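Local structure of kinetochore protein Mis16 (Schizosaccharomyces japonicus, 4XYH) at residues R179-E184 with S206-D211; F186-N191 with L198-E203. The protein probably serves as a WD-repeat histone chaperone subunit at centromeres, recognising histone H4 and the CENP-A-specific chaperone Scm3. All blocks are in the same frame, centred on the assembly; numbering follows the deposited sequence.

Contact 1: R179-E184 with S206-D211; sequences RHHTSE and SICVWD
The sulfur of C208 lies over one face of the H181 imidazole, with SG 3.9 Å from the ring centroid and 25° off the ring normal. A second sulfur-aromatic contact runs to H180, more loosely: SG sits 4.4 Å from that centroid and meets the ring obliquely. The packing contacts centre on W210, whose benzo edge faces the backbone of 179-184. Its CH2 comes to 3.4 Å from H180 N, close to the indole plane, and to 3.7 Å from H180 CB.

The polar contacts converge on H181. With CG anti to the carbonyl carbon, chi1 -72° brings the ring alongside S206 and under C208 SG, with H181 ND1 3.3 Å from S206 OG. ND1 is hydrogen-bonded to D204 OD2 and NE2 to T200 OG1, while W210 NE1 also bonds T200 OG1. This Asp-His-Thr-Trp chain is the structural tetrad of WD repeats. Bonded at both nitrogens, the imidazole is fixed in rotation beneath the sulfur. D204 OD1 takes S206 OG as well.

Residues 179-184 lie in the loop between strands 176-178 and 187-190 and pack on strand 207-211, which is flanked by strands 197-201 and 229-231; V230 of the latter touches both H180 and C208.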
loop_
_atom_site.group_PDB
_atom_site.type_symbol
_atom_site.label_atom_id
_atom_site.label_comp_id
_atom_site.label_asym_id
_atom_site.label_seq_id
_atom_site.Cartn_x
_atom_site.Cartn_y
_atom_site.Cartn_z
ATOM N N ARG A 179 -13.706 -14.026 -10.088
ATOM C CA ARG A 179 -13.942 -15.278 -9.358
ATOM C C ARG A 179 -12.970 -16.404 -9.599
ATOM O O ARG A 179 -13.339 -17.366 -10.273
ATOM C CB ARG A 179 -15.328 -15.844 -9.680
ATOM C CG ARG A 179 -16.395 -14.837 -9.807
ATOM C CD ARG A 179 -17.743 -15.465 -9.573
ATOM N NE ARG A 179 -17.980 -15.638 -8.149
ATOM C CZ ARG A 179 -18.948 -15.058 -7.446
ATOM N NH1 ARG A 179 -19.840 -14.254 -8.013
ATOM N NH2 ARG A 179 -19.019 -15.311 -6.154
ATOM N N HIS A 180 -11.780 -16.340 -9.018
ATOM C CA HIS A 180 -10.931 -17.528 -8.992
ATOM C C HIS A 180 -10.391 -17.929 -7.619
ATOM O O HIS A 180 -10.365 -19.097 -7.258
ATOM C CB HIS A 180 -9.733 -17.357 -9.918
ATOM C CG HIS A 180 -9.137 -18.659 -10.357
ATOM N ND1 HIS A 180 -8.060 -19.238 -9.723
ATOM C CD2 HIS A 180 -9.465 -19.490 -11.382
ATOM C CE1 HIS A 180 -7.752 -20.375 -10.327
ATOM N NE2 HIS A 180 -8.586 -20.547 -11.337
ATOM N N HIS A 181 -9.876 -16.953 -6.892
ATOM C CA HIS A 181 -9.220 -17.199 -5.619
ATOM C C HIS A 181 -10.114 -17.929 -4.624
ATOM O O HIS A 181 -11.330 -17.718 -4.618
ATOM C CB HIS A 181 -8.726 -15.868 -5.023
ATOM C CG HIS A 181 -7.554 -15.290 -5.750
ATOM N ND1 HIS A 181 -6.323 -15.918 -5.797
ATOM C CD2 HIS A 181 -7.417 -14.137 -6.450
ATOM C CE1 HIS A 181 -5.486 -15.178 -6.506
ATOM N NE2 HIS A 181 -6.124 -14.092 -6.914
ATOM N N THR A 182 -9.493 -18.760 -3.775
ATOM C CA THR A 182 -10.220 -19.554 -2.779
ATOM C C THR A 182 -9.924 -19.143 -1.328
ATOM O O THR A 182 -10.586 -19.611 -0.401
ATOM C CB THR A 182 -9.913 -21.053 -2.954
ATOM O OG1 THR A 182 -8.491 -21.242 -3.030
ATOM C CG2 THR A 182 -10.544 -21.568 -4.247
ATOM N N SER A 183 -8.949 -18.254 -1.141
ATOM C CA SER A 183 -8.681 -17.639 0.166
ATOM C C SER A 183 -8.507 -16.133 0.033
ATOM O O SER A 183 -8.059 -15.656 -0.994
ATOM C CB SER A 183 -7.418 -18.222 0.808
ATOM O OG SER A 183 -7.612 -19.558 1.215
ATOM N N GLU A 184 -8.811 -15.396 1.091
ATOM C CA GLU A 184 -8.609 -13.953 1.088
ATOM C C GLU A 184 -7.143 -13.588 0.911
ATOM O O GLU A 184 -6.261 -14.424 1.130
ATOM C CB GLU A 184 -9.167 -13.352 2.371
ATOM C CG GLU A 184 -10.679 -13.464 2.378
ATOM C CD GLU A 184 -11.346 -12.967 3.642
ATOM O OE1 GLU A 184 -10.632 -12.612 4.617
ATOM O OE2 GLU A 184 -12.605 -12.938 3.641
ATOM N N SER A 206 -1.794 -18.557 -5.167
ATOM C CA SER A 206 -1.823 -18.333 -6.612
ATOM C C SER A 206 -1.766 -16.841 -6.953
ATOM O O SER A 206 -1.919 -15.991 -6.080
ATOM C CB SER A 206 -3.076 -18.956 -7.242
ATOM O OG SER A 206 -4.236 -18.219 -6.890
ATOM N N ILE A 207 -1.542 -16.554 -8.231
ATOM C CA ILE A 207 -1.567 -15.208 -8.768
ATOM C C ILE A 207 -2.488 -15.225 -9.971
ATOM O O ILE A 207 -2.290 -16.026 -10.891
ATOM C CB ILE A 207 -0.170 -14.708 -9.219
ATOM C CG1 ILE A 207 0.762 -14.481 -8.032
ATOM C CG2 ILE A 207 -0.310 -13.431 -10.011
ATOM C CD1 ILE A 207 2.233 -14.293 -8.449
ATOM N N CYS A 208 -3.494 -14.358 -9.984
ATOM C CA CYS A 208 -4.359 -14.306 -11.145
ATOM C C CYS A 208 -4.131 -13.028 -11.916
ATOM O O CYS A 208 -3.917 -11.980 -11.327
ATOM C CB CYS A 208 -5.824 -14.423 -10.744
ATOM S SG CYS A 208 -6.248 -15.987 -10.002
ATOM N N VAL A 209 -4.172 -13.121 -13.241
ATOM C CA VAL A 209 -4.134 -11.934 -14.083
ATOM C C VAL A 209 -5.502 -11.810 -14.743
ATOM O O VAL A 209 -6.046 -12.788 -15.259
ATOM C CB VAL A 209 -3.015 -11.994 -15.139
ATOM C CG1 VAL A 209 -3.116 -10.796 -16.101
ATOM C CG2 VAL A 209 -1.638 -12.036 -14.454
ATOM N N TRP A 210 -6.057 -10.604 -14.688
ATOM C CA TRP A 210 -7.418 -10.346 -15.099
ATOM C C TRP A 210 -7.446 -9.295 -16.205
ATOM O O TRP A 210 -6.543 -8.473 -16.322
ATOM C CB TRP A 210 -8.264 -9.862 -13.911
ATOM C CG TRP A 210 -8.173 -10.702 -12.636
ATOM C CD1 TRP A 210 -7.266 -10.563 -11.622
ATOM C CD2 TRP A 210 -9.058 -11.765 -12.238
ATOM N NE1 TRP A 210 -7.525 -11.474 -10.623
ATOM C CE2 TRP A 210 -8.616 -12.225 -10.979
ATOM C CE3 TRP A 210 -10.168 -12.381 -12.836
ATOM C CZ2 TRP A 210 -9.239 -13.272 -10.308
ATOM C CZ3 TRP A 210 -10.796 -13.413 -12.168
ATOM C CH2 TRP A 210 -10.329 -13.853 -10.908
ATOM N N ASP A 211 -8.499 -9.303 -17.003
ATOM C CA ASP A 211 -8.641 -8.285 -18.040
ATOM C C ASP A 211 -10.105 -7.858 -18.133
ATOM O O ASP A 211 -10.971 -8.671 -18.427
ATOM C CB ASP A 211 -8.121 -8.821 -19.372
ATOM C CG ASP A 211 -8.164 -7.788 -20.485
ATOM O OD1 ASP A 211 -8.354 -6.581 -20.207
ATOM O OD2 ASP A 211 -7.993 -8.194 -21.655
#

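Contact 2: F186-N191 with L198-E203; sequences FGLGWN and LATGTE
W190 lays one face of its indole over L198, whose CB is 4.2 Å from the centroid of the six-membered ring and 28° off its normal. CB is offset toward the rim, and L198 CD2 lies against W190 CZ3, 3.7 Å away. The other branch, L198 CD1, meets L188 CD1 at 3.8 Å, and L188 CD1 touches T200 CG2 at 3.6 Å. L188 leans toward these partners with CG anti to its amide nitrogen (chi1 172°).

With an alanine at W190, a gap would probably open over L198 CB and CD2, and R138 O would lose the indole N-H.

The backbones form an antiparallel hairpin, the axes of segments 187-190 and 198-201 approaching to 4.4 Å at 173°, and make the two inner strands of a four-stranded WD propeller blade. G187 with G201 and G189 with A199 are hydrogen-bonded pairs, each closed by two N-H...O bonds (A199 N to G189 O, 2.8 Å). L188 with T200 and W190 with L198 are the non-hydrogen-bonded pairs, and their side chains share the face that packs against strands 136-140 and 146-150. Beyond the G187-G201 pair, a water bridges F186 N and, weakly, G201 O.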
loop_
_atom_site.group_PDB
_atom_site.type_symbol
_atom_site.label_atom_id
_atom_site.label_comp_id
_atom_site.label_asym_id
_atom_site.label_seq_id
_atom_site.Cartn_x
_atom_site.Cartn_y
_atom_site.Cartn_z
ATOM N N PHE A 186 -4.185 -9.930 -0.091
ATOM C CA PHE A 186 -3.877 -8.511 -0.050
ATOM C C PHE A 186 -3.076 -8.056 -1.261
ATOM O O PHE A 186 -2.725 -6.886 -1.364
ATOM C CB PHE A 186 -3.103 -8.171 1.226
ATOM C CG PHE A 186 -3.911 -8.310 2.477
ATOM C CD1 PHE A 186 -4.003 -9.535 3.126
ATOM C CD2 PHE A 186 -4.578 -7.209 3.014
ATOM C CE1 PHE A 186 -4.761 -9.662 4.299
ATOM C CE2 PHE A 186 -5.327 -7.321 4.174
ATOM C CZ PHE A 186 -5.428 -8.557 4.818
ATOM N N GLY A 187 -2.769 -8.978 -2.168
ATOM C CA GLY A 187 -2.000 -8.638 -3.348
ATOM C C GLY A 187 -2.899 -8.185 -4.483
ATOM O O GLY A 187 -3.736 -8.952 -4.974
ATOM N N LEU A 188 -2.711 -6.945 -4.915
ATOM C CA LEU A 188 -3.565 -6.339 -5.937
ATOM C C LEU A 188 -2.840 -5.199 -6.643
ATOM O O LEU A 188 -2.259 -4.339 -5.995
ATOM C CB LEU A 188 -4.859 -5.812 -5.311
ATOM C CG LEU A 188 -5.790 -4.973 -6.203
ATOM C CD1 LEU A 188 -6.367 -5.820 -7.301
ATOM C CD2 LEU A 188 -6.924 -4.381 -5.373
ATOM N N GLY A 189 -2.879 -5.174 -7.969
ATOM C CA GLY A 189 -2.235 -4.096 -8.685
ATOM C C GLY A 189 -2.668 -4.016 -10.136
ATOM O O GLY A 189 -2.785 -5.051 -10.815
ATOM N N TRP A 190 -2.906 -2.792 -10.601
ATOM C CA TRP A 190 -3.240 -2.547 -11.996
ATOM C C TRP A 190 -2.007 -2.474 -12.894
ATOM O O TRP A 190 -0.898 -2.130 -12.449
ATOM C CB TRP A 190 -4.001 -1.248 -12.144
ATOM C CG TRP A 190 -5.355 -1.244 -11.551
ATOM C CD1 TRP A 190 -5.712 -0.804 -10.308
ATOM C CD2 TRP A 190 -6.563 -1.656 -12.199
ATOM N NE1 TRP A 190 -7.076 -0.918 -10.149
ATOM C CE2 TRP A 190 -7.616 -1.449 -11.292
ATOM C CE3 TRP A 190 -6.856 -2.173 -13.463
ATOM C CZ2 TRP A 190 -8.943 -1.748 -11.609
ATOM C CZ3 TRP A 190 -8.178 -2.474 -13.774
ATOM C CH2 TRP A 190 -9.200 -2.259 -12.850
ATOM N N ASN A 191 -2.222 -2.810 -14.160
ATOM C CA ASN A 191 -1.242 -2.626 -15.212
ATOM C C ASN A 191 -1.242 -1.156 -15.657
ATOM O O ASN A 191 -2.306 -0.588 -15.939
ATOM C CB ASN A 191 -1.568 -3.568 -16.373
ATOM C CG ASN A 191 -0.414 -3.714 -17.365
ATOM O OD1 ASN A 191 0.113 -2.726 -17.888
ATOM N ND2 ASN A 191 -0.015 -4.958 -17.619
ATOM N N LEU A 198 -5.188 -6.253 -14.622
ATOM C CA LEU A 198 -4.748 -6.171 -13.228
ATOM C C LEU A 198 -4.352 -7.549 -12.715
ATOM O O LEU A 198 -4.608 -8.566 -13.369
ATOM C CB LEU A 198 -5.843 -5.593 -12.327
ATOM C CG LEU A 198 -7.108 -6.445 -12.162
ATOM C CD1 LEU A 198 -7.768 -6.179 -10.829
ATOM C CD2 LEU A 198 -8.084 -6.141 -13.296
ATOM N N ALA A 199 -3.745 -7.588 -11.540
ATOM C CA ALA A 199 -3.343 -8.866 -10.960
ATOM C C ALA A 199 -3.673 -8.947 -9.480
ATOM O O ALA A 199 -3.694 -7.929 -8.778
ATOM C CB ALA A 199 -1.852 -9.095 -11.175
ATOM N N THR A 200 -3.912 -10.170 -9.008
ATOM C CA THR A 200 -4.163 -10.411 -7.595
ATOM C C THR A 200 -3.371 -11.625 -7.082
ATOM O O THR A 200 -3.071 -12.549 -7.844
ATOM C CB THR A 200 -5.654 -10.649 -7.325
ATOM O OG1 THR A 200 -6.106 -11.763 -8.108
ATOM C CG2 THR A 200 -6.462 -9.418 -7.687
ATOM N N GLY A 201 -3.036 -11.604 -5.792
ATOM C CA GLY A 201 -2.367 -12.702 -5.130
ATOM C C GLY A 201 -2.930 -12.808 -3.721
ATOM O O GLY A 201 -3.160 -11.792 -3.060
ATOM N N THR A 202 -3.177 -14.029 -3.257
ATOM C CA THR A 202 -3.791 -14.217 -1.949
ATOM C C THR A 202 -3.123 -15.321 -1.139
ATOM O O THR A 202 -2.076 -15.848 -1.514
ATOM C CB THR A 202 -5.285 -14.580 -2.055
ATOM O OG1 THR A 202 -5.415 -15.959 -2.434
ATOM C CG2 THR A 202 -6.022 -13.675 -3.061
ATOM N N GLU A 203 -3.790 -15.692 -0.052
ATOM C CA GLU A 203 -3.365 -16.785 0.805
ATOM C C GLU A 203 -3.448 -18.160 0.127
ATOM O O GLU A 203 -2.828 -19.106 0.594
ATOM C CB GLU A 203 -4.181 -16.751 2.118
ATOM C CG GLU A 203 -3.829 -15.497 2.953
ATOM C CD GLU A 203 -4.834 -15.119 4.045
ATOM O OE1 GLU A 203 -5.628 -15.983 4.486
ATOM O OE2 GLU A 203 -4.813 -13.935 4.473
HETATM O O HOH W 1 -2.195 -11.916 0.263
#

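In the fold
Following the chain, residues 179-184 leave strand 176-178 and lead, after two more residues, into strand 187-190, the start of the next blade. The chain then turns back through 191-196, and contact 2 closes this short hairpin. The chain proceeds through 202-206 into strand 207-211, where contact 1 closes the longer loop that began at 179. Contact 2 therefore lies wholly within the span of contact 1, and the two do not cross. Contact 1 ties the loop entering the blade to its third strand, while contact 2 pairs its first two. Their centres are 8 Å apart, with contact 2 nearer the centre of the chain. W210 N and L198 O, 2.8 Å apart in a probable hydrogen bond, link them.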